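Local coordinates for protein nitroalkane oxidase (Podospora anserina, PDB 3MKH) that oxidises nitroalkanes to aldehydes or ketones with FAD and molecular oxygen, releasing nitrite and hydrogen peroxide, at residues Leu132-Pro137 / Pro149-Thr154; Cys186-Asp191 / Val206-Val211. All coordinates share one frame; numbering follows the deposited sequence.

Contact 1 of 2, residues Leu132-Pro137 / Pro149-Thr154. With FAD (flavin-adenine dinucleotide), chain E.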
loop_
_atom_site.group_PDB
_atom_site.type_symbol
_atom_site.label_atom_id
_atom_site.label_comp_id
_atom_site.label_asym_id
_atom_site.label_seq_id
_atom_site.Cartn_x
_atom_site.Cartn_y
_atom_site.Cartn_z
ATOM N N LEU A 132 16.957 -19.714 23.322
ATOM C CA LEU A 132 16.537 -18.567 24.125
ATOM C C LEU A 132 15.056 -18.779 24.415
ATOM O O LEU A 132 14.194 -18.703 23.518
ATOM C CB LEU A 132 16.804 -17.246 23.390
ATOM C CG LEU A 132 16.275 -15.921 23.979
ATOM C CD1 LEU A 132 16.365 -15.875 25.482
ATOM C CD2 LEU A 132 17.019 -14.737 23.378
ATOM N N VAL A 133 14.771 -19.124 25.660
ATOM C CA VAL A 133 13.455 -19.617 26.025
ATOM C C VAL A 133 12.690 -18.489 26.694
ATOM O O VAL A 133 12.722 -18.323 27.914
ATOM C CB VAL A 133 13.543 -20.835 26.939
ATOM C CG1 VAL A 133 12.150 -21.444 27.149
ATOM C CG2 VAL A 133 14.498 -21.869 26.343
ATOM N N PHE A 134 12.015 -17.713 25.851
ATOM C CA PHE A 134 11.356 -16.478 26.229
ATOM C C PHE A 134 9.842 -16.633 26.104
ATOM O O PHE A 134 9.098 -16.393 27.060
ATOM C CB PHE A 134 11.836 -15.380 25.277
ATOM C CG PHE A 134 11.333 -14.000 25.612
ATOM C CD1 PHE A 134 10.139 -13.537 25.087
ATOM C CD2 PHE A 134 12.076 -13.147 26.414
ATOM C CE1 PHE A 134 9.683 -12.256 25.382
ATOM C CE2 PHE A 134 11.624 -11.870 26.706
ATOM C CZ PHE A 134 10.431 -11.428 26.195
ATOM N N SER A 135 9.395 -17.031 24.913
ATOM C CA SER A 135 7.974 -17.024 24.579
ATOM C C SER A 135 7.137 -18.049 25.342
ATOM O O SER A 135 7.639 -19.095 25.769
ATOM C CB SER A 135 7.779 -17.208 23.070
ATOM O OG SER A 135 8.387 -16.145 22.354
ATOM N N GLU A 136 5.848 -17.741 25.469
ATOM C CA GLU A 136 4.914 -18.501 26.294
ATOM C C GLU A 136 3.565 -18.622 25.572
ATOM O O GLU A 136 3.197 -17.751 24.778
ATOM C CB GLU A 136 4.727 -17.807 27.659
ATOM C CG GLU A 136 5.987 -17.794 28.503
ATOM C CD GLU A 136 5.804 -17.200 29.903
ATOM O OE1 GLU A 136 4.795 -16.507 30.174
ATOM O OE2 GLU A 136 6.705 -17.419 30.732
ATOM N N PRO A 137 2.814 -19.702 25.851
ATOM C CA PRO A 137 1.554 -19.955 25.138
ATOM C C PRO A 137 0.563 -18.786 25.217
ATOM O O PRO A 137 -0.142 -18.494 24.233
ATOM C CB PRO A 137 0.949 -21.158 25.873
ATOM C CG PRO A 137 1.970 -21.642 26.803
ATOM C CD PRO A 137 3.053 -20.651 26.951
ATOM N N PRO A 149 -0.404 -9.831 34.366
ATOM C CA PRO A 149 0.066 -10.984 35.145
ATOM C C PRO A 149 1.589 -11.160 35.127
ATOM O O PRO A 149 2.133 -11.717 36.079
ATOM C CB PRO A 149 -0.593 -12.179 34.441
ATOM C CG PRO A 149 -1.766 -11.612 33.734
ATOM C CD PRO A 149 -1.360 -10.226 33.318
ATOM N N GLY A 150 2.264 -10.707 34.070
ATOM C CA GLY A 150 3.697 -10.946 33.942
ATOM C C GLY A 150 3.954 -12.338 33.382
ATOM O O GLY A 150 3.007 -13.070 33.102
ATOM N N PHE A 151 5.225 -12.699 33.212
ATOM C CA PHE A 151 5.601 -14.041 32.753
ATOM C C PHE A 151 4.900 -15.130 33.561
ATOM O O PHE A 151 4.786 -15.031 34.773
ATOM C CB PHE A 151 7.111 -14.255 32.887
ATOM C CG PHE A 151 7.924 -13.597 31.811
ATOM C CD1 PHE A 151 7.862 -14.053 30.497
ATOM C CD2 PHE A 151 8.773 -12.540 32.118
ATOM C CE1 PHE A 151 8.625 -13.444 29.511
ATOM C CE2 PHE A 151 9.536 -11.941 31.158
ATOM C CZ PHE A 151 9.463 -12.389 29.841
ATOM N N GLN A 152 4.446 -16.178 32.890
ATOM C CA GLN A 152 3.850 -17.299 33.593
ATOM C C GLN A 152 4.951 -18.160 34.182
ATOM O O GLN A 152 4.737 -18.857 35.165
ATOM C CB GLN A 152 2.967 -18.128 32.655
ATOM C CG GLN A 152 2.199 -19.279 33.345
ATOM C CD GLN A 152 2.965 -20.612 33.392
ATOM O OE1 GLN A 152 3.822 -20.883 32.552
ATOM N NE2 GLN A 152 2.631 -21.456 34.373
ATOM N N THR A 153 6.133 -18.124 33.576
ATOM C CA THR A 153 7.246 -18.922 34.064
ATOM C C THR A 153 7.924 -18.184 35.225
ATOM O O THR A 153 8.316 -17.020 35.102
ATOM C CB THR A 153 8.273 -19.239 32.944
ATOM O OG1 THR A 153 7.633 -20.000 31.905
ATOM C CG2 THR A 153 9.448 -20.041 33.495
ATOM N N THR A 154 8.052 -18.868 36.354
ATOM C CA THR A 154 8.567 -18.241 37.562
ATOM C C THR A 154 9.761 -18.990 38.090
ATOM O O THR A 154 9.976 -20.159 37.761
ATOM C CB THR A 154 7.516 -18.230 38.688
ATOM O OG1 THR A 154 7.132 -19.576 38.976
ATOM C CG2 THR A 154 6.297 -17.442 38.286
HETATM P PA FAD E . 2.129 -11.900 21.450
HETATM O O1A FAD E . 2.184 -11.616 22.882
HETATM O O2A FAD E . 1.787 -13.252 21.003
HETATM O O5B FAD E . 1.111 -10.856 20.773
HETATM C C5B FAD E . 0.257 -11.251 19.702
HETATM C C4B FAD E . -0.406 -10.056 18.992
HETATM O O4B FAD E . -1.260 -9.374 19.921
HETATM C C3B FAD E . 0.625 -9.021 18.549
HETATM O O3B FAD E . 1.071 -9.315 17.225
HETATM C C2B FAD E . -0.185 -7.737 18.542
HETATM O O2B FAD E . -0.872 -7.598 17.303
HETATM C C1B FAD E . -1.191 -7.947 19.675
HETATM N N9A FAD E . -0.691 -7.242 20.887
HETATM C C8A FAD E . -0.371 -7.806 22.048
HETATM N N7A FAD E . 0.044 -6.878 22.901
HETATM C C5A FAD E . -0.013 -5.707 22.279
HETATM C C6A FAD E . 0.283 -4.404 22.654
HETATM N N6A FAD E . 0.732 -4.137 23.874
HETATM N N1A FAD E . 0.105 -3.419 21.768
HETATM C C2A FAD E . -0.343 -3.675 20.552
HETATM N N3A FAD E . -0.636 -4.905 20.163
HETATM C C4A FAD E . -0.480 -5.937 20.999
HETATM N N1 FAD E . 10.475 -17.458 20.901
HETATM C C2 FAD E . 11.546 -17.613 21.772
HETATM O O2 FAD E . 11.413 -17.314 22.950
HETATM N N3 FAD E . 12.763 -18.100 21.305
HETATM C C4 FAD E . 12.919 -18.446 19.965
HETATM O O4 FAD E . 13.996 -18.880 19.565
HETATM C C4X FAD E . 11.847 -18.292 19.095
HETATM N N5 FAD E . 11.970 -18.622 17.742
HETATM C C5X FAD E . 10.813 -18.789 16.974
HETATM C C6 FAD E . 10.858 -19.436 15.743
HETATM C C7 FAD E . 9.698 -19.598 14.996
HETATM C C7M FAD E . 9.734 -20.309 13.647
HETATM C C8 FAD E . 8.492 -19.109 15.482
HETATM C C8M FAD E . 7.209 -19.282 14.670
HETATM C C9 FAD E . 8.451 -18.458 16.705
HETATM C C9A FAD E . 9.607 -18.299 17.453
HETATM N N10 FAD E . 9.566 -17.650 18.686
HETATM C C10 FAD E . 10.633 -17.799 19.564
HETATM C "C1'" FAD E . 8.414 -16.797 19.064
HETATM C "C2'" FAD E . 8.596 -15.371 18.543
HETATM O "O2'" FAD E . 9.737 -14.774 19.150
HETATM C "C3'" FAD E . 7.359 -14.486 18.771
HETATM O "O3'" FAD E . 7.548 -13.267 18.068
HETATM C "C4'" FAD E . 7.100 -14.152 20.248
HETATM O "O4'" FAD E . 6.438 -15.233 20.890
HETATM C "C5'" FAD E . 6.225 -12.898 20.365
HETATM O "O5'" FAD E . 5.019 -13.033 19.612
HETATM P P FAD E . 4.080 -11.774 19.339
HETATM O O1P FAD E . 4.930 -10.651 18.926
HETATM O O2P FAD E . 2.980 -12.184 18.466
HETATM O O3P FAD E . 3.542 -11.453 20.826
#
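Glu136 OE2, in the beta domain of the acyl-CoA dehydrogenase fold, is gripped twice by Thr153: the hydroxyl OG1 and the backbone N each lie 3.0 Å from it. Both donors come from the same face of the carboxylate plane, well above it. The second oxygen, Glu136 OE1, takes the backbone N of Gln152 at 2.8 Å. This bond is nearly straight (170°) and meets OE1 on the syn side. The carboxylate thus ties the start of the connection between strands 130-133 and 154-158 to its end. Lys168 forms a salt bridge with OE2, so the buried charge is probably well compensated. The Glu136 chain is extended beyond CG, which carries the carboxylate across to Gln152 and Thr153.

Beside it, Phe151 turns its edge to the face of Phe134 in a T-shaped stack. The planes stand at 89° and the centroids are 5.4 Å apart. Phe134 CG lies anti to the backbone N (chi1 -175°), which swings the ring toward Phe151 although the CB bond points away.

Residues 132-135 also bind the flavin. Leu132 O accepts from FAD N3, while the backbone N atoms of Phe134 and Ser135 both donate to FAD O2. Ser135 OG bridges ring and ribityl chain: it donates to FAD N1 at 2.9 Å and accepts from FAD O4' at 2.6 Å.

Contact 2 of 2, residues Cys186-Asp191 / Val206-Val211. With SO4 (sulfate ion), chain G.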
loop_
_atom_site.group_PDB
_atom_site.type_symbol
_atom_site.label_atom_id
_atom_site.label_comp_id
_atom_site.label_asym_id
_atom_site.label_seq_id
_atom_site.Cartn_x
_atom_site.Cartn_y
_atom_site.Cartn_z
ATOM N N CYS A 186 18.534 -20.687 27.799
ATOM C CA CYS A 186 18.480 -19.451 28.583
ATOM C C CYS A 186 17.015 -19.143 28.886
ATOM O O CYS A 186 16.285 -18.676 28.010
ATOM C CB CYS A 186 19.108 -18.287 27.818
ATOM S SG CYS A 186 20.908 -18.439 27.650
ATOM N N VAL A 187 16.586 -19.416 30.118
ATOM C CA VAL A 187 15.167 -19.328 30.448
ATOM C C VAL A 187 14.864 -17.978 31.055
ATOM O O VAL A 187 15.395 -17.610 32.118
ATOM C CB VAL A 187 14.711 -20.457 31.378
ATOM C CG1 VAL A 187 13.193 -20.352 31.668
ATOM C CG2 VAL A 187 15.036 -21.798 30.746
ATOM N N VAL A 188 14.034 -17.228 30.350
ATOM C CA VAL A 188 13.606 -15.937 30.825
ATOM C C VAL A 188 12.385 -16.142 31.697
ATOM O O VAL A 188 11.381 -16.740 31.279
ATOM C CB VAL A 188 13.283 -14.997 29.665
ATOM C CG1 VAL A 188 12.937 -13.587 30.187
ATOM C CG2 VAL A 188 14.476 -14.940 28.717
ATOM N N CYS A 189 12.475 -15.658 32.926
ATOM C CA CYS A 189 11.406 -15.891 33.876
ATOM C C CYS A 189 11.296 -14.746 34.874
ATOM O O CYS A 189 12.126 -13.823 34.881
ATOM C CB CYS A 189 11.651 -17.215 34.600
ATOM S SG CYS A 189 13.312 -17.355 35.300
ATOM N N ARG A 190 10.270 -14.798 35.721
ATOM C CA ARG A 190 10.169 -13.806 36.781
ATOM C C ARG A 190 10.393 -14.391 38.184
ATOM O O ARG A 190 9.885 -15.472 38.529
ATOM C CB ARG A 190 8.862 -13.016 36.688
ATOM C CG ARG A 190 7.657 -13.749 37.145
ATOM C CD ARG A 190 6.427 -12.868 37.117
ATOM N NE ARG A 190 5.248 -13.720 37.078
ATOM C CZ ARG A 190 4.678 -14.237 38.157
ATOM N NH1 ARG A 190 5.175 -13.963 39.355
ATOM N NH2 ARG A 190 3.617 -15.022 38.040
ATOM N N ASP A 191 11.176 -13.666 38.979
ATOM C CA ASP A 191 11.477 -14.052 40.347
ATOM C C ASP A 191 10.197 -13.940 41.163
ATOM O O ASP A 191 9.570 -12.884 41.209
ATOM C CB ASP A 191 12.545 -13.112 40.908
ATOM C CG ASP A 191 12.884 -13.393 42.366
ATOM O OD1 ASP A 191 12.527 -14.474 42.877
ATOM O OD2 ASP A 191 13.524 -12.522 42.997
ATOM N N VAL A 206 12.504 -9.607 36.587
ATOM C CA VAL A 206 12.878 -10.468 35.456
ATOM C C VAL A 206 14.318 -10.957 35.520
ATOM O O VAL A 206 15.247 -10.169 35.772
ATOM C CB VAL A 206 12.587 -9.789 34.112
ATOM C CG1 VAL A 206 12.993 -10.715 32.949
ATOM C CG2 VAL A 206 11.115 -9.465 34.029
ATOM N N MET A 207 14.484 -12.262 35.323
ATOM C CA MET A 207 15.775 -12.931 35.377
ATOM C C MET A 207 16.014 -13.748 34.120
ATOM O O MET A 207 15.082 -14.055 33.388
ATOM C CB MET A 207 15.823 -13.920 36.545
ATOM C CG MET A 207 15.415 -13.404 37.905
ATOM S SD MET A 207 15.352 -14.753 39.107
ATOM C CE MET A 207 17.069 -15.224 39.203
ATOM N N ILE A 208 17.265 -14.129 33.894
ATOM C CA ILE A 208 17.568 -15.213 32.966
ATOM C C ILE A 208 18.349 -16.284 33.724
ATOM O O ILE A 208 19.366 -15.994 34.378
ATOM C CB ILE A 208 18.378 -14.735 31.747
ATOM C CG1 ILE A 208 17.626 -13.618 31.013
ATOM C CG2 ILE A 208 18.685 -15.919 30.803
ATOM C CD1 ILE A 208 18.370 -13.072 29.802
ATOM N N ILE A 209 17.860 -17.517 33.670
ATOM C CA ILE A 209 18.524 -18.627 34.360
ATOM C C ILE A 209 18.834 -19.714 33.356
ATOM O O ILE A 209 17.964 -20.096 32.571
ATOM C CB ILE A 209 17.631 -19.216 35.483
ATOM C CG1 ILE A 209 17.156 -18.094 36.410
ATOM C CG2 ILE A 209 18.365 -20.295 36.261
ATOM C CD1 ILE A 209 16.405 -18.585 37.628
ATOM N N LEU A 210 20.071 -20.201 33.377
ATOM C CA LEU A 210 20.474 -21.302 32.525
ATOM C C LEU A 210 19.853 -22.609 32.997
ATOM O O LEU A 210 19.709 -22.844 34.197
ATOM C CB LEU A 210 22.005 -21.428 32.470
ATOM C CG LEU A 210 22.759 -20.180 32.001
ATOM C CD1 LEU A 210 24.278 -20.433 31.910
ATOM C CD2 LEU A 210 22.173 -19.668 30.670
ATOM N N VAL A 211 19.476 -23.444 32.033
ATOM C CA VAL A 211 19.040 -24.810 32.297
ATOM C C VAL A 211 19.688 -25.734 31.267
ATOM O O VAL A 211 19.453 -25.603 30.059
ATOM C CB VAL A 211 17.499 -24.960 32.208
ATOM C CG1 VAL A 211 17.090 -26.431 32.382
ATOM C CG2 VAL A 211 16.817 -24.086 33.250
HETATM S S SO4 G . 3.005 -16.332 41.791
HETATM O O1 SO4 G . 1.603 -16.744 41.749
HETATM O O2 SO4 G . 3.774 -17.186 40.886
HETATM O O3 SO4 G . 3.100 -14.942 41.354
HETATM O O4 SO4 G . 3.519 -16.489 43.155
#
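This contact is an antiparallel pairing of strands 184-191 and 206-212, neighbours in the sheet of the beta domain of the acyl-CoA dehydrogenase fold. Val187 with Ile209 and Cys189 with Met207 are the hydrogen-bonded pairs, each closed by two backbone bonds. The straightest runs from Met207 N to Cys189 O, 2.9 Å long at 176°. CA-H...O contacts add to the ladder, such as Ile208 CA to Val187 O at 3.3 Å.

One face carries Cys186, Val188, Arg190, Val206, Ile208 and Leu210. Cys186 SG touches Leu210 CD2 at 3.5 Å, and Cys186 CB meets the CG2 branch of Ile208. Val188 and Ile208 run alongside each other, CG2 against CG1, and Val188 CG1 meets Val206 CG1. The other face carries Val187, Cys189, Met207 and Ile209, with Cys189 SG against Ile209 CD1. Val187 CG2 packs obliquely on Val211 CG2 at 3.8 Å. Met207 bends at chi3 (66°), its SD 3.7 Å from Asp191 CB.

The Arg190 side chain departs from the partner strand. Its NH1 donates to O3 of a sulfate, probably from the crystallisation liquor, at 3.0 Å, with O3 at the guanidinium edge; NH2 adds a weak bond. Phe151 is the partner of NE, and Asp191 OD1 is hydrogen-bonded to Thr193 OG1. The chemistry is divided: backbone bonds and apolar side chains join the strands, while the charged groups ending strand 184-191 find their partners elsewhere.

The two contacts follow one another along the chain, and their centres lie 9 Å apart. Strands 130-133 and 184-191 are parallel neighbours in one sheet, so the two contacts join directly: Val133 N is 2.8 Å from Cys186 O. On the loop side, Phe151 O lies 2.7 Å from Arg190 NE, a probable hydrogen bond, and Thr154 CG2 packs on Arg190 CZ at 3.6 Å. Residues 132-135 of contact 1 bind FAD directly. Val188 of contact 2 lies in a second layer behind Phe134: its side chain is about 4 Å from that of Phe134 and about 7 Å from the FAD. Lys168, the salt-bridge partner of contact 1, also donates to Val188 O of contact 2.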